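Local coordinates for DUF4348 domain-containing protein (Bacteroides fragilis, PDB 3SBU) that is of unknown function but has a cystatin-like, NTF2-like fold, in which a helix packs on a curved beta-sheet, at residues 40-45 / 214-219; 46-49 / 54-57. One frame throughout, in Å; residues are numbered along the deposited sequence.

Contact 1 and contact 2 divide helix 41-50 between them, and their centres lie 15 Å apart on the same side of the chain's centre. The first turn of the helix, in contact 1, meets Ile214 of strand 212-215, an outermost strand of the six-stranded mixed sheet, and the loop after it. The following turn, 46-49, in contact 2, meets the short helix 52-57. Along the chain contact 2 is local and nested within the long loop that contact 1 closes, so one helix is tied to a distant sheet edge at its start and to its sequence neighbour further on. Phe41, Phe44 and Phe48 join the two contacts through aromatic contacts with Trp136 and Phe129 of the sheet.

Contact 1. Residues 40-45 / 214-219; sequences SFDDFI and INYGQQ
The first turn of helix 41-50 faces Ile214 of strand 212-215 and the loop that follows it with the backbones well apart, Phe41 and Asp42 each lying 9.4 Å, CA to CA, from Tyr216 and Ile214 respectively, so side chains bridge the gap. The polar bridge is one short bond: Tyr216 OH donates to Asp42 OD1 at 2.6 Å. The carboxylate oxygen receives it on its syn lone pair and sits at the edge of the phenol ring, in its plane, while the carboxylate itself stands nearly upright to that ring, 87° between planes. Beside it, Ile214 CG2 touches Phe41 CE2 at 3.9 Å. The same methyl lies 3.5 Å above one face of the Tyr216 ring, off toward the rim, and so touches both aromatic side chains. With CG anti to the backbone N (chi1 -176°), the Phe41 ring swings toward the sheet, where Phe129 and Trp136 meet it edge-to-face. Past the strand, Gln218 folds back, NE2 giving to Ile214 O and OE1 taking from Tyr216 N, and Asn215 OD1 closes an Asx turn on Gly217 N. A helix laid across a curved sheet in this way is characteristic of the cystatin-like, NTF2-like fold.

Contact 2. Residues 46-49 / 54-57; sequences YNFA and LQRQ
One face of the Phe48 ring is occupied by the aliphatic part of Gln55, whose CG stands 3.9 Å from the ring centroid and 22° off the normal, a CH-pi contact across a tight turn between the consecutive helices 41-50 and 52-57. CG is displaced toward the rim, nearest CZ at 3.6 Å, and the Gln55 amide leans over the ring with the two planes nearly parallel. Phe129 meets this ring edge-to-face, and Phe44, a turn earlier, meets it at an oblique angle.

The turn is tight enough to bring the CA atoms of Phe48 and Gln55 within 5.0 Å. On the other flank of the turn, against the helix backbone, Leu54 places CD2 on Asn47, touching its CB at 3.7 Å and its carbonyl carbon C equally closely. Leu54 CG lies anti to the backbone N (chi1 175°), which turns the branch back toward the first helix.

Gln55 runs extended beyond CG, and this reach lays the amide over the rim of the Phe48 ring and brings NE2 to the backbone oxygen of the same residue. Both of its ends are used: OE1 accepts from Asp82 N and from Trp79 NE1, which fixes the rotation of the amide and tethers the turn to the loop beyond. NE2 donates to Phe48 O at 2.9 Å, nearly straight at 165°, with the oxygen in the amide plane but the nitrogen lying above the plane of the carbonyl.

Contact 1. Residues 40-45 / 214-219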
ATOM      1  N   SER A  40      11.549  -4.153  29.010  1.00 74.88           N
ATOM      2  CA  SER A  40      11.318  -2.968  28.201  1.00 70.66           C
ATOM      3  C   SER A  40       9.935  -2.414  28.513  1.00 71.87           C
ATOM      4  O   SER A  40       9.041  -3.159  28.924  1.00 72.79           O
ATOM      5  CB  SER A  40      11.481  -3.260  26.709  1.00 71.32           C
ATOM      6  OG  SER A  40      10.330  -3.836  26.117  1.00 79.29           O
ATOM      7  N   PHE A  41       9.767  -1.108  28.323  1.00 65.15           N
ATOM      8  CA  PHE A  41       8.515  -0.414  28.552  1.00 63.65           C
ATOM      9  C   PHE A  41       7.429  -0.909  27.594  1.00 69.27           C
ATOM     10  O   PHE A  41       6.304  -1.140  28.042  1.00 70.42           O
ATOM     11  CB  PHE A  41       8.681   1.115  28.423  1.00 61.79           C
ATOM     12  CG  PHE A  41       7.390   1.832  28.750  1.00 61.68           C
ATOM     13  CD1 PHE A  41       6.986   2.000  30.069  1.00 65.63           C
ATOM     14  CD2 PHE A  41       6.541   2.264  27.738  1.00 60.84           C
ATOM     15  CE1 PHE A  41       5.762   2.601  30.372  1.00 66.61           C
ATOM     16  CE2 PHE A  41       5.315   2.866  28.045  1.00 63.57           C
ATOM     17  CZ  PHE A  41       4.948   3.051  29.358  1.00 62.95           C
ATOM     18  N   ASP A  42       7.763  -1.055  26.293  1.00 65.14           N
ATOM     19  CA  ASP A  42       6.846  -1.493  25.237  1.00 65.77           C
ATOM     20  C   ASP A  42       6.225  -2.872  25.533  1.00 74.06           C
ATOM     21  O   ASP A  42       5.029  -3.051  25.267  1.00 75.01           O
ATOM     22  CB  ASP A  42       7.556  -1.494  23.870  1.00 65.67           C
ATOM     23  CG  ASP A  42       7.865  -0.102  23.325  1.00 75.18           C
ATOM     24  OD1 ASP A  42       7.222   0.872  23.780  1.00 72.42           O
ATOM     25  OD2 ASP A  42       8.773   0.017  22.448  1.00 86.22           O
ATOM     26  N   ASP A  43       7.018  -3.823  26.095  1.00 72.05           N
ATOM     27  CA  ASP A  43       6.520  -5.150  26.481  1.00 75.74           C
ATOM     28  C   ASP A  43       5.610  -5.035  27.701  1.00 79.46           C
ATOM     29  O   ASP A  43       4.532  -5.636  27.719  1.00 80.34           O
ATOM     30  CB  ASP A  43       7.661  -6.154  26.781  1.00 80.08           C
ATOM     31  CG  ASP A  43       8.550  -6.523  25.608  1.00 95.09           C
ATOM     32  OD1 ASP A  43       8.010  -6.789  24.509  1.00 95.42           O
ATOM     33  OD2 ASP A  43       9.782  -6.605  25.802  1.00104.60           O
ATOM     34  N   PHE A  44       6.049  -4.255  28.720  1.00 74.20           N
ATOM     35  CA  PHE A  44       5.308  -4.038  29.961  1.00 75.01           C
ATOM     36  C   PHE A  44       3.946  -3.407  29.700  1.00 78.14           C
ATOM     37  O   PHE A  44       2.948  -3.895  30.235  1.00 80.45           O
ATOM     38  CB  PHE A  44       6.102  -3.157  30.960  1.00 75.29           C
ATOM     39  CG  PHE A  44       5.229  -2.452  31.981  1.00 76.25           C
ATOM     40  CD1 PHE A  44       4.719  -3.137  33.076  1.00 81.45           C
ATOM     41  CD2 PHE A  44       4.866  -1.125  31.807  1.00 75.72           C
ATOM     42  CE1 PHE A  44       3.881  -2.501  33.993  1.00 83.29           C
ATOM     43  CE2 PHE A  44       4.008  -0.495  32.716  1.00 79.14           C
ATOM     44  CZ  PHE A  44       3.537  -1.184  33.812  1.00 80.01           C
ATOM     45  N   ILE A  45       3.919  -2.303  28.924  1.00 71.25           N
ATOM     46  CA  ILE A  45       2.716  -1.528  28.669  1.00 70.77           C
ATOM     47  C   ILE A  45       1.622  -2.366  27.996  1.00 80.67           C
ATOM     48  O   ILE A  45       0.462  -2.218  28.381  1.00 81.97           O
ATOM     49  CB  ILE A  45       2.984  -0.188  27.932  1.00 69.30           C
ATOM     50  CG1 ILE A  45       1.886   0.843  28.253  1.00 67.90           C
ATOM     51  CG2 ILE A  45       3.235  -0.333  26.433  1.00 68.08           C
ATOM     52  CD1 ILE A  45       1.869   1.276  29.712  1.00 64.40           C
ATOM     53  N   ILE A 214       3.871   8.241  23.408  1.00 40.39           N
ATOM     54  CA  ILE A 214       4.678   7.658  24.453  1.00 40.41           C
ATOM     55  C   ILE A 214       5.907   8.531  24.545  1.00 45.60           C
ATOM     56  O   ILE A 214       6.542   8.779  23.528  1.00 44.96           O
ATOM     57  CB  ILE A 214       4.993   6.163  24.257  1.00 42.39           C
ATOM     58  CG1 ILE A 214       3.704   5.330  24.117  1.00 43.58           C
ATOM     59  CG2 ILE A 214       5.885   5.668  25.389  1.00 41.07           C
ATOM     60  CD1 ILE A 214       3.923   3.841  23.730  1.00 46.40           C
ATOM     61  N   ASN A 215       6.201   9.059  25.737  1.00 45.63           N
ATOM     62  CA  ASN A 215       7.350   9.922  25.890  1.00 45.04           C
ATOM     63  C   ASN A 215       8.554   9.103  26.267  1.00 47.97           C
ATOM     64  O   ASN A 215       8.717   8.713  27.420  1.00 49.78           O
ATOM     65  CB  ASN A 215       7.086  11.080  26.888  1.00 48.96           C
ATOM     66  CG  ASN A 215       8.306  11.940  27.084  1.00 66.37           C
ATOM     67  OD1 ASN A 215       9.068  12.162  26.179  1.00 51.90           O
ATOM     68  ND2 ASN A 215       8.575  12.386  28.284  1.00 62.32           N
ATOM     69  N   TYR A 216       9.433   8.867  25.297  1.00 42.03           N
ATOM     70  CA  TYR A 216      10.684   8.175  25.526  1.00 41.12           C
ATOM     71  C   TYR A 216      11.816   9.202  25.780  1.00 46.71           C
ATOM     72  O   TYR A 216      12.988   8.821  25.796  1.00 47.10           O
ATOM     73  CB  TYR A 216      11.030   7.290  24.311  1.00 40.88           C
ATOM     74  CG  TYR A 216      10.003   6.229  23.968  1.00 40.77           C
ATOM     75  CD1 TYR A 216      10.015   4.991  24.603  1.00 43.79           C
ATOM     76  CD2 TYR A 216       9.118   6.406  22.904  1.00 39.29           C
ATOM     77  CE1 TYR A 216       9.126   3.980  24.234  1.00 43.56           C
ATOM     78  CE2 TYR A 216       8.215   5.407  22.536  1.00 40.11           C
ATOM     79  CZ  TYR A 216       8.227   4.198  23.199  1.00 48.78           C
ATOM     80  OH  TYR A 216       7.340   3.228  22.809  1.00 53.31           O
ATOM     81  N   GLY A 217      11.451  10.483  25.927  1.00 43.30           N
ATOM     82  CA  GLY A 217      12.400  11.587  26.063  1.00 43.64           C
ATOM     83  C   GLY A 217      12.570  12.430  24.793  1.00 45.00           C
ATOM     84  O   GLY A 217      13.405  13.331  24.765  1.00 44.03           O
ATOM     85  N   GLN A 218      11.767  12.176  23.736  1.00 39.02           N
ATOM     86  CA  GLN A 218      11.843  12.961  22.508  1.00 37.53           C
ATOM     87  C   GLN A 218      11.321  14.380  22.719  1.00 41.00           C
ATOM     88  O   GLN A 218      10.360  14.578  23.435  1.00 40.85           O
ATOM     89  CB  GLN A 218      11.094  12.289  21.321  1.00 37.69           C
ATOM     90  CG  GLN A 218       9.540  12.267  21.414  1.00 33.24           C
ATOM     91  CD  GLN A 218       9.034  11.019  22.084  1.00 42.87           C
ATOM     92  OE1 GLN A 218       9.677  10.428  22.966  1.00 36.85           O
ATOM     93  NE2 GLN A 218       7.824  10.622  21.707  1.00 32.20           N
ATOM     94  N   GLN A 219      11.930  15.343  22.046  1.00 38.43           N
ATOM     95  CA  GLN A 219      11.514  16.743  22.084  1.00 39.16           C
ATOM     96  C   GLN A 219      10.078  16.862  21.601  1.00 41.72           C
ATOM     97  O   GLN A 219       9.675  16.244  20.586  1.00 36.57           O
ATOM     98  CB  GLN A 219      12.441  17.605  21.210  1.00 40.41           C
ATOM     99  CG  GLN A 219      12.109  19.102  21.273  1.00 41.22           C
ATOM    100  CD  GLN A 219      12.888  19.819  20.225  1.00 50.57           C
ATOM    101  OE1 GLN A 219      14.040  20.223  20.446  1.00 41.96           O
ATOM    102  NE2 GLN A 219      12.257  20.024  19.078  1.00 38.63           N
TER

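Contact 2. Residues 46-49 / 54-57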
ATOM      1  N   TYR A  46       1.978  -3.275  27.055  1.00 80.47           N
ATOM      2  CA  TYR A  46       0.974  -4.128  26.430  1.00 83.56           C
ATOM      3  C   TYR A  46       0.378  -5.073  27.464  1.00 89.57           C
ATOM      4  O   TYR A  46      -0.838  -5.256  27.458  1.00 92.44           O
ATOM      5  CB  TYR A  46       1.508  -4.916  25.221  1.00 86.22           C
ATOM      6  CG  TYR A  46       0.399  -5.675  24.520  1.00 93.32           C
ATOM      7  CD1 TYR A  46      -0.562  -5.004  23.756  1.00 95.04           C
ATOM      8  CD2 TYR A  46       0.257  -7.051  24.685  1.00 97.99           C
ATOM      9  CE1 TYR A  46      -1.619  -5.692  23.155  1.00 98.85           C
ATOM     10  CE2 TYR A  46      -0.803  -7.746  24.100  1.00101.68           C
ATOM     11  CZ  TYR A  46      -1.729  -7.065  23.323  1.00109.69           C
ATOM     12  OH  TYR A  46      -2.759  -7.755  22.727  1.00114.44           O
ATOM     13  N   ASN A  47       1.212  -5.635  28.369  1.00 84.43           N
ATOM     14  CA  ASN A  47       0.745  -6.549  29.415  1.00 87.48           C
ATOM     15  C   ASN A  47      -0.034  -5.806  30.510  1.00 90.71           C
ATOM     16  O   ASN A  47      -1.019  -6.346  31.008  1.00 93.36           O
ATOM     17  CB  ASN A  47       1.895  -7.345  30.027  1.00 87.58           C
ATOM     18  CG  ASN A  47       2.479  -8.385  29.104  1.00108.89           C
ATOM     19  OD1 ASN A  47       3.660  -8.345  28.760  1.00103.59           O
ATOM     20  ND2 ASN A  47       1.670  -9.343  28.673  1.00102.92           N
ATOM     21  N   PHE A  48       0.380  -4.567  30.857  1.00 83.39           N
ATOM     22  CA  PHE A  48      -0.298  -3.739  31.862  1.00 82.94           C
ATOM     23  C   PHE A  48      -1.738  -3.447  31.429  1.00 89.68           C
ATOM     24  O   PHE A  48      -2.654  -3.503  32.248  1.00 92.41           O
ATOM     25  CB  PHE A  48       0.474  -2.426  32.089  1.00 79.93           C
ATOM     26  CG  PHE A  48      -0.169  -1.420  33.019  1.00 79.48           C
ATOM     27  CD1 PHE A  48       0.055  -1.473  34.391  1.00 82.82           C
ATOM     28  CD2 PHE A  48      -0.965  -0.391  32.516  1.00 77.15           C
ATOM     29  CE1 PHE A  48      -0.513  -0.520  35.247  1.00 83.23           C
ATOM     30  CE2 PHE A  48      -1.548   0.549  33.374  1.00 78.95           C
ATOM     31  CZ  PHE A  48      -1.300   0.490  34.728  1.00 79.36           C
ATOM     32  N   ALA A  49      -1.926  -3.167  30.143  1.00 84.34           N
ATOM     33  CA  ALA A  49      -3.217  -2.837  29.564  1.00 84.68           C
ATOM     34  C   ALA A  49      -4.091  -4.072  29.270  1.00 93.41           C
ATOM     35  O   ALA A  49      -5.313  -3.954  29.340  1.00 95.35           O
ATOM     36  CB  ALA A  49      -3.001  -2.042  28.292  1.00 81.52           C
ATOM     37  N   LEU A  54      -2.397  -8.017  36.637  1.00 99.76           N
ATOM     38  CA  LEU A  54      -1.105  -7.331  36.636  1.00 95.99           C
ATOM     39  C   LEU A  54      -1.292  -5.808  36.868  1.00 96.80           C
ATOM     40  O   LEU A  54      -0.591  -5.245  37.709  1.00 96.97           O
ATOM     41  CB  LEU A  54      -0.339  -7.597  35.322  1.00 92.42           C
ATOM     42  CG  LEU A  54       0.975  -6.850  35.133  1.00 92.55           C
ATOM     43  CD1 LEU A  54       2.045  -7.368  36.056  1.00 93.80           C
ATOM     44  CD2 LEU A  54       1.430  -6.911  33.702  1.00 91.40           C
ATOM     45  N   GLN A  55      -2.261  -5.167  36.169  1.00 89.70           N
ATOM     46  CA  GLN A  55      -2.541  -3.727  36.304  1.00 85.86           C
ATOM     47  C   GLN A  55      -2.785  -3.326  37.775  1.00 93.00           C
ATOM     48  O   GLN A  55      -2.191  -2.349  38.223  1.00 91.63           O
ATOM     49  CB  GLN A  55      -3.728  -3.308  35.421  1.00 85.19           C
ATOM     50  CG  GLN A  55      -4.007  -1.805  35.429  1.00 87.57           C
ATOM     51  CD  GLN A  55      -4.957  -1.342  34.348  1.00 96.74           C
ATOM     52  OE1 GLN A  55      -5.940  -0.663  34.617  1.00 88.09           O
ATOM     53  NE2 GLN A  55      -4.646  -1.626  33.092  1.00 91.10           N
ATOM     54  N   ARG A  56      -3.575  -4.116  38.542  1.00 93.20           N
ATOM     55  CA  ARG A  56      -3.883  -3.819  39.955  1.00 96.36           C
ATOM     56  C   ARG A  56      -2.633  -3.839  40.863  1.00100.70           C
ATOM     57  O   ARG A  56      -2.600  -3.144  41.882  1.00100.64           O
ATOM     58  CB  ARG A  56      -4.945  -4.780  40.503  1.00101.29           C
ATOM     59  N   GLN A  57      -1.605  -4.606  40.476  1.00 97.09           N
ATOM     60  CA  GLN A  57      -0.354  -4.686  41.229  1.00 97.42           C
ATOM     61  C   GLN A  57       0.592  -3.545  40.859  1.00 96.88           C
ATOM     62  O   GLN A  57       1.422  -3.176  41.687  1.00 98.05           O
ATOM     63  CB  GLN A  57       0.365  -6.039  40.999  1.00100.20           C
ATOM     64  CG  GLN A  57      -0.404  -7.267  41.469  1.00118.26           C
TER